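Local atomic coordinates of EIAV protease (Equine infectious anemia virus, PDB entry 1FMB), a protein that is a homodimeric aspartic protease that probably cleaves the viral polyprotein. Residues A[29-33]-A[79-83]. The protein carries 1 engineered substitution. Numbering follows the deposited sequence.
Sequences DTSVL and RMLVA. With HYB ([2-(2-methyl-propane-2-sulfonylmethyl)-3-naphthalen-1-yl-propionyl-valinyl]-phenylalaninol), chain B.
In Thr30, OG1 lies opposite the backbone N (chi1 -171°), which puts CG2 between N and the carbonyl carbon and against CD1 of Leu81, 3.7 Å away; the two side chains cross at about a right angle. Met80 bends at its thioether (chi3 94°) and lays CE beside the backbone of Val32 and Leu33, 4.0 Å from CB of Leu33, a place for an unbranched, flexible side chain. These contacts flank one pair of parallel strands, with Val32 beside Leu81 and Leu33 beside Val82. Leu81 turns both its N and its O to segment 29-33, bonding the residues before and after Val32: its N donates to Ser31 O, while its O accepts Leu33 N in a short, nearly straight bond (2.7 Å, 174°). Ala83 N then closes on Leu33 O at 3.0 Å. The beta-branched valines suit the extended chain. Val32 CG1 meets the small Ala83 CB at 3.9 Å, and on the other face Leu33 and Val82 run side by side. At its start, segment 29-33 meets the inhibitor: Asp29 N donates to HYB O33 (2.8 Å), and Thr30 CG2 also touches the tert-butyl carbon HYB C37, so one methyl bridges the ligand and Leu81. The Asp29 carboxylate pairs with Arg92 and with Arg8 of the second subunit, while Ser31 OG bonds to Asp93 and Gly91 N. In this retroviral protease fold, strand 74-83 lies between strand 32-34 and antiparallel strand 58-71, where Met80 reaches Val67; Leu33 and Val82 pack on Tyr38 of helix 35-40.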
# COMPACT_ATOMS: atom_id res chain seq x y z
N ASP A 29 -0.72 -6.45 -3.64
CA ASP A 29 -0.97 -7.19 -4.88
C ASP A 29 -2.36 -7.80 -4.97
O ASP A 29 -2.89 -7.96 -6.07
CB ASP A 29 -0.04 -8.38 -5.06
CG ASP A 29 1.42 -8.00 -5.24
OD1 ASP A 29 1.78 -6.83 -5.54
OD2 ASP A 29 2.22 -8.97 -5.18
N THR A 30 -2.89 -8.02 -3.77
CA THR A 30 -4.17 -8.68 -3.70
C THR A 30 -4.96 -8.10 -2.55
O THR A 30 -4.51 -7.31 -1.72
CB THR A 30 -3.83 -10.20 -3.53
OG1 THR A 30 -5.06 -10.90 -3.68
CG2 THR A 30 -3.24 -10.46 -2.15
N SER A 31 -6.24 -8.35 -2.58
CA SER A 31 -7.18 -7.75 -1.58
C SER A 31 -7.38 -8.68 -0.37
O SER A 31 -7.47 -9.89 -0.55
CB SER A 31 -8.46 -7.60 -2.35
OG SER A 31 -8.36 -6.61 -3.37
N VAL A 32 -7.53 -8.09 0.80
CA VAL A 32 -7.67 -8.86 2.03
C VAL A 32 -8.74 -8.29 2.95
O VAL A 32 -8.83 -7.12 3.27
CB VAL A 32 -6.32 -8.73 2.81
CG1 VAL A 32 -6.32 -9.70 4.02
CG2 VAL A 32 -5.17 -9.17 1.89
N LEU A 33 -9.61 -9.18 3.37
CA LEU A 33 -10.67 -8.79 4.33
C LEU A 33 -10.10 -9.18 5.71
O LEU A 33 -9.52 -10.27 5.92
CB LEU A 33 -11.74 -9.75 3.88
CG LEU A 33 -13.19 -9.74 4.30
CD1 LEU A 33 -13.76 -8.34 4.01
CD2 LEU A 33 -13.89 -10.86 3.53
N ARG A 79 -12.62 -13.80 -5.38
CA ARG A 79 -12.25 -14.37 -4.13
C ARG A 79 -11.41 -13.31 -3.40
O ARG A 79 -10.69 -12.54 -4.07
CB ARG A 79 -11.42 -15.64 -4.20
CG ARG A 79 -12.36 -16.83 -4.37
CD ARG A 79 -11.92 -17.93 -3.43
NE ARG A 79 -12.09 -19.24 -4.04
CZ ARG A 79 -11.11 -20.14 -4.00
NH1 ARG A 79 -9.92 -19.92 -3.44
NH2 ARG A 79 -11.33 -21.32 -4.58
N MET A 80 -11.50 -13.22 -2.08
CA MET A 80 -10.72 -12.28 -1.32
C MET A 80 -10.02 -13.11 -0.24
O MET A 80 -10.61 -14.09 0.22
CB MET A 80 -11.58 -11.29 -0.53
CG MET A 80 -11.81 -10.02 -1.32
SD MET A 80 -12.76 -8.80 -0.42
CE MET A 80 -11.60 -7.70 0.42
N LEU A 81 -8.81 -12.71 0.13
CA LEU A 81 -8.17 -13.44 1.23
C LEU A 81 -8.73 -12.91 2.54
O LEU A 81 -9.33 -11.80 2.61
CB LEU A 81 -6.66 -13.14 1.24
CG LEU A 81 -5.97 -13.51 -0.08
CD1 LEU A 81 -4.48 -13.23 0.01
CD2 LEU A 81 -6.23 -14.98 -0.38
N VAL A 82 -8.67 -13.66 3.64
CA VAL A 82 -9.12 -13.24 4.98
C VAL A 82 -7.93 -13.38 5.94
O VAL A 82 -7.22 -14.41 5.95
CB VAL A 82 -10.31 -14.08 5.47
CG1 VAL A 82 -10.71 -13.54 6.82
CG2 VAL A 82 -11.44 -14.06 4.44
N ALA A 83 -7.59 -12.36 6.73
CA ALA A 83 -6.44 -12.46 7.64
C ALA A 83 -6.56 -11.56 8.83
O ALA A 83 -7.36 -10.59 8.81
CB ALA A 83 -5.14 -12.17 6.83
S1 HYB B . 1.94 -11.05 -1.07
O2 HYB B . 3.03 -11.65 -0.35
O3 HYB B . 0.78 -10.67 -0.35
C4 HYB B . 8.17 -9.17 -1.04
C5 HYB B . 7.16 -9.67 -0.27
C6 HYB B . 5.81 -9.18 -0.44
C7 HYB B . 5.54 -8.23 -1.36
C8 HYB B . 6.62 -7.65 -2.22
C9 HYB B . 7.92 -8.16 -2.03
C10 HYB B . 9.00 -7.66 -2.83
C11 HYB B . 8.76 -6.68 -3.76
C12 HYB B . 7.45 -6.16 -3.95
C13 HYB B . 6.39 -6.66 -3.17
O14 HYB B . 2.39 -1.80 0.18
C15 HYB B . 2.31 -1.88 1.65
N16 HYB B . 2.12 -4.28 1.36
C17 HYB B . 2.94 -3.25 2.02
C18 HYB B . 4.39 -3.38 1.47
C19 HYB B . 5.28 -4.51 1.95
C20 HYB B . 5.44 -5.72 1.26
C21 HYB B . 6.30 -6.73 1.68
C22 HYB B . 7.04 -6.54 2.86
C23 HYB B . 6.92 -5.34 3.56
C24 HYB B . 6.05 -4.34 3.12
N25 HYB B . 1.74 -7.21 0.60
C26 HYB B . 0.70 -6.28 1.10
C27 HYB B . 1.51 -5.31 2.05
O28 HYB B . 1.56 -5.40 3.27
C29 HYB B . -0.49 -6.97 1.81
C30 HYB B . -1.33 -5.96 2.60
C31 HYB B . -1.30 -7.70 0.71
C32 HYB B . 1.87 -7.59 -0.70
O33 HYB B . 1.13 -7.17 -1.60
C34 HYB B . 3.05 -8.53 -1.00
C35 HYB B . 4.15 -7.62 -1.61
C36 HYB B . 2.67 -9.69 -1.98
C37 HYB B . 0.15 -11.70 -3.13
C38 HYB B . 1.38 -12.25 -2.35
C39 HYB B . 0.89 -13.49 -1.57
C40 HYB B . 2.55 -12.62 -3.30